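Local coordinates for arginine decarboxylase (Campylobacter jejuni subsp. jejuni, PDB 3NZP), which probably catalyses the pyridoxal-phosphate-dependent decarboxylation of arginine to agmatine, a step of polyamine biosynthesis, at residues B[81-86]-B[106-111]; B[93-98]-B[120-125]. All blocks are in the same frame, centred on the assembly; numbering follows the deposited sequence.

Contact 1 (B[81-86]-B[106-111]). With PLP (pyridoxal-5'-phosphate), chain E.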
ATOM      1  N   ALA B  81     -20.927  -8.533  19.401  1.00 40.80           N
ATOM      2  CA  ALA B  81     -19.735  -8.106  18.668  1.00 38.84           C
ATOM      3  C   ALA B  81     -19.595  -8.843  17.340  1.00 39.85           C
ATOM      4  O   ALA B  81     -19.877 -10.035  17.241  1.00 45.36           O
ATOM      5  CB  ALA B  81     -18.500  -8.350  19.514  1.00 24.20           C
ATOM      6  N   VAL B  82     -19.162  -8.125  16.318  1.00 38.52           N
ATOM      7  CA  VAL B  82     -18.971  -8.739  15.021  1.00 42.70           C
ATOM      8  C   VAL B  82     -17.572  -8.403  14.501  1.00 41.48           C
ATOM      9  O   VAL B  82     -17.069  -7.296  14.724  1.00 43.02           O
ATOM     10  CB  VAL B  82     -20.018  -8.243  14.018  1.00 46.70           C
ATOM     11  CG1 VAL B  82     -19.898  -9.022  12.726  1.00 56.27           C
ATOM     12  CG2 VAL B  82     -21.406  -8.421  14.599  1.00 50.56           C
ATOM     13  N   TYR B  83     -16.937  -9.361  13.827  1.00 39.15           N
ATOM     14  CA  TYR B  83     -15.591  -9.138  13.303  1.00 35.87           C
ATOM     15  C   TYR B  83     -15.507  -8.904  11.806  1.00 33.16           C
ATOM     16  O   TYR B  83     -15.708  -9.808  11.004  1.00 33.87           O
ATOM     17  CB  TYR B  83     -14.656 -10.292  13.639  1.00 31.45           C
ATOM     18  CG  TYR B  83     -13.304 -10.147  12.958  1.00 37.75           C
ATOM     19  CD1 TYR B  83     -12.930 -10.987  11.909  1.00 36.21           C
ATOM     20  CD2 TYR B  83     -12.403  -9.158  13.354  1.00 39.63           C
ATOM     21  CE1 TYR B  83     -11.693 -10.845  11.273  1.00 30.29           C
ATOM     22  CE2 TYR B  83     -11.164  -9.013  12.721  1.00 31.93           C
ATOM     23  CZ  TYR B  83     -10.818  -9.860  11.684  1.00 26.95           C
ATOM     24  OH  TYR B  83      -9.602  -9.731  11.057  1.00 21.33           O
ATOM     25  N   PRO B  84     -15.185  -7.674  11.411  1.00 30.80           N
ATOM     26  CA  PRO B  84     -15.083  -7.390   9.988  1.00 28.36           C
ATOM     27  C   PRO B  84     -13.832  -8.074   9.448  1.00 32.12           C
ATOM     28  O   PRO B  84     -12.701  -7.706   9.791  1.00 28.23           O
ATOM     29  CB  PRO B  84     -15.005  -5.871   9.955  1.00 31.87           C
ATOM     30  CG  PRO B  84     -14.275  -5.539  11.212  1.00 26.01           C
ATOM     31  CD  PRO B  84     -14.873  -6.482  12.222  1.00 30.54           C
ATOM     32  N   LEU B  85     -14.051  -9.089   8.616  1.00 28.91           N
ATOM     33  CA  LEU B  85     -12.962  -9.851   8.022  1.00 24.86           C
ATOM     34  C   LEU B  85     -11.994  -8.968   7.251  1.00 25.80           C
ATOM     35  O   LEU B  85     -10.804  -9.269   7.162  1.00 20.45           O
ATOM     36  CB  LEU B  85     -13.516 -10.931   7.103  1.00 14.30           C
ATOM     37  CG  LEU B  85     -14.133 -12.133   7.811  1.00 30.08           C
ATOM     38  CD1 LEU B  85     -15.016 -12.881   6.823  1.00 27.73           C
ATOM     39  CD2 LEU B  85     -13.035 -13.049   8.392  1.00 24.40           C
ATOM     40  N   LYS B  86     -12.502  -7.863   6.716  1.00 26.07           N
ATOM     41  CA  LYS B  86     -11.665  -6.960   5.944  1.00 28.28           C
ATOM     42  C   LYS B  86     -10.382  -6.482   6.644  1.00 22.84           C
ATOM     43  O   LYS B  86      -9.438  -6.104   5.964  1.00 30.53           O
ATOM     44  CB  LYS B  86     -12.481  -5.750   5.479  1.00 21.28           C
ATOM     45  CG  LYS B  86     -12.616  -4.648   6.495  1.00 39.53           C
ATOM     46  CD  LYS B  86     -11.817  -3.429   6.091  1.00 53.33           C
ATOM     47  CE  LYS B  86     -12.371  -2.779   4.825  1.00 70.42           C
ATOM     48  NZ  LYS B  86     -13.792  -2.312   4.942  1.00 71.81           N
ATOM     49  N   TYR B 106     -19.678 -14.395  19.097  1.00 35.50           N
ATOM     50  CA  TYR B 106     -19.003 -13.404  18.271  1.00 26.94           C
ATOM     51  C   TYR B 106     -19.292 -13.716  16.802  1.00 26.31           C
ATOM     52  O   TYR B 106     -19.094 -14.841  16.347  1.00 31.30           O
ATOM     53  CB  TYR B 106     -17.499 -13.461  18.554  1.00 32.30           C
ATOM     54  CG  TYR B 106     -16.764 -12.153  18.382  1.00 34.49           C
ATOM     55  CD1 TYR B 106     -16.671 -11.545  17.136  1.00 38.76           C
ATOM     56  CD2 TYR B 106     -16.158 -11.525  19.464  1.00 26.36           C
ATOM     57  CE1 TYR B 106     -15.994 -10.344  16.964  1.00 38.89           C
ATOM     58  CE2 TYR B 106     -15.474 -10.321  19.307  1.00 37.17           C
ATOM     59  CZ  TYR B 106     -15.395  -9.733  18.054  1.00 40.91           C
ATOM     60  OH  TYR B 106     -14.712  -8.539  17.879  1.00 34.86           O
ATOM     61  N   GLY B 107     -19.759 -12.718  16.064  1.00 29.72           N
ATOM     62  CA  GLY B 107     -20.091 -12.925  14.666  1.00 32.98           C
ATOM     63  C   GLY B 107     -19.017 -12.510  13.681  1.00 36.84           C
ATOM     64  O   GLY B 107     -17.899 -12.176  14.069  1.00 33.49           O
ATOM     65  N   LEU B 108     -19.362 -12.539  12.394  1.00 37.62           N
ATOM     66  CA  LEU B 108     -18.435 -12.177  11.331  1.00 27.87           C
ATOM     67  C   LEU B 108     -19.095 -11.222  10.355  1.00 30.07           C
ATOM     68  O   LEU B 108     -20.295 -11.312  10.082  1.00 31.72           O
ATOM     69  CB  LEU B 108     -17.962 -13.422  10.569  1.00 27.99           C
ATOM     70  CG  LEU B 108     -16.969 -14.364  11.259  1.00 23.00           C
ATOM     71  CD1 LEU B 108     -16.700 -15.581  10.397  1.00 16.13           C
ATOM     72  CD2 LEU B 108     -15.685 -13.621  11.515  1.00 28.31           C
ATOM     73  N   GLU B 109     -18.300 -10.305   9.823  1.00 31.08           N
ATOM     74  CA  GLU B 109     -18.801  -9.331   8.871  1.00 28.59           C
ATOM     75  C   GLU B 109     -18.074  -9.570   7.555  1.00 27.65           C
ATOM     76  O   GLU B 109     -16.884  -9.867   7.547  1.00 34.38           O
ATOM     77  CB  GLU B 109     -18.532  -7.919   9.408  1.00 26.55           C
ATOM     78  CG  GLU B 109     -19.100  -6.789   8.576  1.00 32.70           C
ATOM     79  CD  GLU B 109     -18.190  -6.388   7.438  1.00 45.27           C
ATOM     80  OE1 GLU B 109     -18.667  -5.678   6.528  1.00 55.34           O
ATOM     81  OE2 GLU B 109     -16.995  -6.770   7.444  1.00 55.69           O
ATOM     82  N   ALA B 110     -18.789  -9.470   6.444  1.00 24.19           N
ATOM     83  CA  ALA B 110     -18.168  -9.674   5.144  1.00 21.84           C
ATOM     84  C   ALA B 110     -18.569  -8.528   4.240  1.00 27.98           C
ATOM     85  O   ALA B 110     -19.662  -7.972   4.375  1.00 32.43           O
ATOM     86  CB  ALA B 110     -18.614 -10.988   4.550  1.00 19.25           C
ATOM     87  N   GLY B 111     -17.682  -8.175   3.319  1.00 26.55           N
ATOM     88  CA  GLY B 111     -17.969  -7.081   2.413  1.00 32.41           C
ATOM     89  C   GLY B 111     -17.686  -7.435   0.967  1.00 31.57           C
ATOM     90  O   GLY B 111     -17.408  -6.556   0.156  1.00 39.75           O
TER
HETATM   91  N1  PLP E 701     -17.614  -1.940   9.818  1.00 67.11           N
HETATM   92  C2  PLP E 701     -17.692  -1.717   8.502  1.00 70.31           C
HETATM   93  C2A PLP E 701     -19.047  -1.654   7.850  1.00 59.62           C
HETATM   94  C3  PLP E 701     -16.503  -1.565   7.728  1.00 76.36           C
HETATM   95  O3  PLP E 701     -16.577  -1.342   6.375  1.00 79.52           O
HETATM   96  C4  PLP E 701     -15.216  -1.624   8.416  1.00 71.86           C
HETATM   97  C4A PLP E 701     -13.949  -1.463   7.674  1.00 51.54           C
HETATM   98  C5  PLP E 701     -15.220  -1.872   9.843  1.00 70.40           C
HETATM   99  C6  PLP E 701     -16.453  -2.012  10.495  1.00 71.54           C
HETATM  100  C5A PLP E 701     -13.917  -1.966  10.650  1.00 64.15           C
HETATM  101  O4P PLP E 701     -13.672  -0.761  11.399  1.00 52.96           O
HETATM  102  P   PLP E 701     -12.294  -0.952  12.233  1.00 35.39           P
HETATM  103  O1P PLP E 701     -12.183   0.145  13.212  1.00 54.51           O
HETATM  104  O2P PLP E 701     -12.278  -2.347  13.018  1.00 37.56           O
HETATM  105  O3P PLP E 701     -11.042  -0.888  11.240  1.00 39.43           O
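Glu109 extends CG opposite the backbone N (chi1 -175°) and then bends at chi2 (-85°), a combination that folds its carboxylate back over Pro84, with OE2 3.3 Å from Pro84 CB. The other oxygen, OE1, accepts a hydrogen bond from ND2 of Asn132, a residue of the cofactor pocket. Val82 swings CG1 beside its carbonyl carbon (chi1 -173°), and this methyl lies against the backbone of Leu108 and CB of Glu109. On the opposite face of the sheet from Val82 and Glu109, Leu108 CD2 meets the edge of the Tyr83 ring at CD1, 3.8 Å away, and also touches Leu85 CD2. The Tyr106 ring receives Ala81 CB over one face, a CH-pi contact of 3.8 Å to the centroid. Four backbone bonds of 2.9 to 3.1 Å hold the parallel register: Gly107 N to Ala81 O, Tyr83 N to Gly107 O, Glu109 N to Tyr83 O and Leu85 N to Glu109 O. Pro84 CG rests against pyridoxal phosphate C5A, and Lys86, a cofactor-binding residue, follows. Two neighbouring TIM-barrel strands, joined by a beta-alpha-beta crossover, contribute to the cofactor site at their C-terminal ends, as in the Orn/Lys/Arg decarboxylase class-II family.

Contact 2 (B[93-98]-B[120-125])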
ATOM      1  N   PHE B  93      -5.505 -16.058  11.899  1.00 28.33           N
ATOM      2  CA  PHE B  93      -6.242 -15.225  12.814  1.00 28.72           C
ATOM      3  C   PHE B  93      -7.709 -15.676  12.809  1.00 32.15           C
ATOM      4  O   PHE B  93      -8.203 -16.172  13.816  1.00 41.18           O
ATOM      5  CB  PHE B  93      -6.151 -13.753  12.426  1.00 21.05           C
ATOM      6  CG  PHE B  93      -6.964 -12.858  13.303  1.00 24.68           C
ATOM      7  CD1 PHE B  93      -6.509 -12.492  14.569  1.00 27.80           C
ATOM      8  CD2 PHE B  93      -8.226 -12.450  12.903  1.00 23.85           C
ATOM      9  CE1 PHE B  93      -7.310 -11.732  15.432  1.00 16.39           C
ATOM     10  CE2 PHE B  93      -9.035 -11.691  13.756  1.00 26.93           C
ATOM     11  CZ  PHE B  93      -8.574 -11.337  15.024  1.00 23.40           C
ATOM     12  N   VAL B  94      -8.391 -15.531  11.677  1.00 25.24           N
ATOM     13  CA  VAL B  94      -9.794 -15.912  11.554  1.00 25.99           C
ATOM     14  C   VAL B  94     -10.201 -17.235  12.215  1.00 29.73           C
ATOM     15  O   VAL B  94     -11.183 -17.283  12.957  1.00 20.91           O
ATOM     16  CB  VAL B  94     -10.211 -15.961  10.068  1.00 33.18           C
ATOM     17  CG1 VAL B  94     -11.637 -16.476   9.931  1.00 25.18           C
ATOM     18  CG2 VAL B  94     -10.101 -14.555   9.470  1.00 35.93           C
ATOM     19  N   LYS B  95      -9.455 -18.303  11.947  1.00 32.05           N
ATOM     20  CA  LYS B  95      -9.775 -19.598  12.525  1.00 31.49           C
ATOM     21  C   LYS B  95      -9.759 -19.538  14.049  1.00 30.89           C
ATOM     22  O   LYS B  95     -10.555 -20.200  14.714  1.00 32.51           O
ATOM     23  CB  LYS B  95      -8.813 -20.667  11.994  1.00 24.36           C
ATOM     24  CG  LYS B  95      -9.143 -21.108  10.560  1.00 37.43           C
ATOM     25  CD  LYS B  95      -8.015 -21.920   9.902  1.00 53.17           C
ATOM     26  CE  LYS B  95      -7.936 -23.347  10.415  1.00 61.30           C
ATOM     27  NZ  LYS B  95      -9.159 -24.125  10.042  1.00 64.41           N
ATOM     28  N   ASN B  96      -8.870 -18.727  14.603  1.00 29.59           N
ATOM     29  CA  ASN B  96      -8.784 -18.604  16.048  1.00 35.81           C
ATOM     30  C   ASN B  96      -9.857 -17.708  16.626  1.00 38.04           C
ATOM     31  O   ASN B  96     -10.372 -17.951  17.719  1.00 28.72           O
ATOM     32  CB  ASN B  96      -7.413 -18.089  16.451  1.00 35.94           C
ATOM     33  CG  ASN B  96      -6.394 -19.186  16.479  1.00 38.84           C
ATOM     34  OD1 ASN B  96      -6.570 -20.179  17.186  1.00 41.42           O
ATOM     35  ND2 ASN B  96      -5.328 -19.032  15.705  1.00 45.05           N
ATOM     36  N   LEU B  97     -10.189 -16.662  15.886  1.00 38.33           N
ATOM     37  CA  LEU B  97     -11.203 -15.734  16.331  1.00 36.09           C
ATOM     38  C   LEU B  97     -12.557 -16.431  16.460  1.00 35.16           C
ATOM     39  O   LEU B  97     -13.206 -16.340  17.495  1.00 37.39           O
ATOM     40  CB  LEU B  97     -11.295 -14.556  15.357  1.00 27.67           C
ATOM     41  CG  LEU B  97     -12.274 -13.392  15.569  1.00 23.63           C
ATOM     42  CD1 LEU B  97     -13.657 -13.722  15.059  1.00 24.40           C
ATOM     43  CD2 LEU B  97     -12.299 -13.039  17.027  1.00 29.04           C
ATOM     44  N   VAL B  98     -12.987 -17.145  15.429  1.00 33.21           N
ATOM     45  CA  VAL B  98     -14.281 -17.798  15.511  1.00 34.92           C
ATOM     46  C   VAL B  98     -14.290 -18.820  16.625  1.00 33.44           C
ATOM     47  O   VAL B  98     -15.284 -18.994  17.330  1.00 38.29           O
ATOM     48  CB  VAL B  98     -14.654 -18.490  14.192  1.00 38.92           C
ATOM     49  CG1 VAL B  98     -14.754 -17.462  13.085  1.00 34.91           C
ATOM     50  CG2 VAL B  98     -13.618 -19.539  13.852  1.00 47.15           C
HETATM   51  N   MSE B 120     -19.406 -17.853   5.706  1.00 33.73           N
HETATM   52  CA  MSE B 120     -20.384 -18.928   5.677  1.00 33.79           C
HETATM   53  C   MSE B 120     -19.810 -20.271   6.056  1.00 38.08           C
HETATM   54  O   MSE B 120     -20.542 -21.188   6.427  1.00 42.25           O
HETATM   55  CB  MSE B 120     -20.992 -19.034   4.299  1.00 28.66           C
HETATM   56  CG  MSE B 120     -21.981 -17.964   4.042  1.00 35.16           C
HETATM   57 SE   MSE B 120     -22.476 -17.910   2.216  1.00 67.05          SE
HETATM   58  CE  MSE B 120     -23.081 -19.769   2.053  1.00 58.74           C
ATOM     59  N   ALA B 121     -18.497 -20.395   5.954  1.00 40.12           N
ATOM     60  CA  ALA B 121     -17.859 -21.654   6.277  1.00 40.38           C
ATOM     61  C   ALA B 121     -17.354 -21.712   7.711  1.00 39.68           C
ATOM     62  O   ALA B 121     -17.611 -22.695   8.406  1.00 39.71           O
ATOM     63  CB  ALA B 121     -16.722 -21.924   5.299  1.00 41.75           C
ATOM     64  N   TYR B 122     -16.656 -20.666   8.158  1.00 37.66           N
ATOM     65  CA  TYR B 122     -16.099 -20.645   9.515  1.00 42.34           C
ATOM     66  C   TYR B 122     -16.943 -20.030  10.636  1.00 43.67           C
ATOM     67  O   TYR B 122     -16.746 -20.360  11.812  1.00 45.07           O
ATOM     68  CB  TYR B 122     -14.711 -19.997   9.509  1.00 29.98           C
ATOM     69  CG  TYR B 122     -13.671 -20.858   8.846  1.00 32.92           C
ATOM     70  CD1 TYR B 122     -13.568 -20.914   7.461  1.00 42.05           C
ATOM     71  CD2 TYR B 122     -12.846 -21.685   9.601  1.00 39.49           C
ATOM     72  CE1 TYR B 122     -12.669 -21.785   6.837  1.00 52.96           C
ATOM     73  CE2 TYR B 122     -11.946 -22.562   8.997  1.00 51.33           C
ATOM     74  CZ  TYR B 122     -11.862 -22.612   7.616  1.00 55.13           C
ATOM     75  OH  TYR B 122     -10.994 -23.503   7.014  1.00 56.37           O
ATOM     76  N   ASN B 123     -17.873 -19.144  10.287  1.00 38.75           N
ATOM     77  CA  ASN B 123     -18.729 -18.524  11.295  1.00 39.35           C
ATOM     78  C   ASN B 123     -19.520 -19.604  12.012  1.00 37.12           C
ATOM     79  O   ASN B 123     -20.120 -20.459  11.363  1.00 29.59           O
ATOM     80  CB  ASN B 123     -19.720 -17.543  10.659  1.00 38.59           C
ATOM     81  CG  ASN B 123     -20.627 -16.892  11.691  1.00 41.89           C
ATOM     82  OD1 ASN B 123     -20.154 -16.176  12.579  1.00 45.60           O
ATOM     83  ND2 ASN B 123     -21.927 -17.148  11.591  1.00 38.03           N
ATOM     84  N   ASN B 124     -19.522 -19.558  13.343  1.00 42.14           N
ATOM     85  CA  ASN B 124     -20.246 -20.539  14.156  1.00 41.56           C
ATOM     86  C   ASN B 124     -21.748 -20.430  13.883  1.00 43.55           C
ATOM     87  O   ASN B 124     -22.302 -19.331  13.844  1.00 40.86           O
ATOM     88  CB  ASN B 124     -20.010 -20.301  15.657  1.00 44.09           C
ATOM     89  CG  ASN B 124     -18.535 -20.163  16.032  1.00 43.17           C
ATOM     90  OD1 ASN B 124     -17.754 -21.105  15.936  1.00 38.28           O
ATOM     91  ND2 ASN B 124     -18.163 -18.968  16.494  1.00 49.68           N
ATOM     92  N   GLU B 125     -22.408 -21.567  13.692  1.00 49.48           N
ATOM     93  CA  GLU B 125     -23.844 -21.558  13.442  1.00 57.20           C
ATOM     94  C   GLU B 125     -24.554 -20.884  14.613  1.00 53.74           C
ATOM     95  O   GLU B 125     -24.331 -21.233  15.772  1.00 51.71           O
ATOM     96  CB  GLU B 125     -24.368 -22.992  13.273  1.00 68.97           C
ATOM     97  CG  GLU B 125     -24.047 -23.641  11.925  1.00 76.13           C
ATOM     98  CD  GLU B 125     -25.225 -23.617  10.965  1.00 75.55           C
ATOM     99  OE1 GLU B 125     -25.084 -24.109   9.826  1.00 68.97           O
ATOM    100  OE2 GLU B 125     -26.295 -23.107  11.356  1.00 83.88           O
TER
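The Tyr122 ring meets Lys95 at its edge: NZ lies near the ring plane, 3.4 Å from CE2, which is an edge contact and not a cation-pi stack. The aliphatic part approaches differently: Lys95 CG, 3.5 Å from Tyr122 CE2, stands well off the ring plane, out beyond the rim. The first half of the lysine chain is extended, but bends at chi3 and chi4 turn the ammonium group back toward the phenol end of the ring, and NZ comes within 3.6 Å of Tyr122 OH. The second flat group is the amide of Asn124, which meets its partner in its own plane. Its ND2 donates to the backbone O of Val98 over 3.0 Å, with a nearly straight N-H...O angle of 166°. Val98 O lies in the amide plane of Asn124, while the donor is tilted 29° from the carbonyl plane of Val98. This single polar link spans from the last turns of one helix to the loop just beyond the other.

Between the two flat groups sits Val98. CB and both methyls lie close to the backbone O of Tyr122, with CB 3.7 Å from it, and CG1 makes a looser apolar contact with Tyr122 CB. Val98 thus packs against the last helical residue, Tyr122, just before Asn123, where the chain leaves helical geometry. Ile570 of the second subunit packs on Tyr122, and Arg577 of that subunit hydrogen-bonds to the backbone O of Met120. Helices 91-100 and 113-122 are neighbours on the outside of the barrel, with Leu108 of strand 107-110 beneath both Val98 and Asn123.

How the contacts relate
From the N terminus the chain runs through 81-86 on the first barrel strand, 93-98 on the helix after it, 106-111 on the second strand and 120-125 at the end of the second helix. Contact 1 closes the loop from strand to strand, with 19 residues between its segments; contact 2 closes a loop from helix to helix, with 21. Because the segments alternate, the two loops cross, and both contacts join the same two consecutive beta-alpha units. Strand-to-helix packing connects them: Tyr83 meets the ring of Phe93, and Leu85 CD2 lies 3.5 Å from Val94 CG2. The inner strand pair and the outer helices are thus packed against each other in adjacent layers.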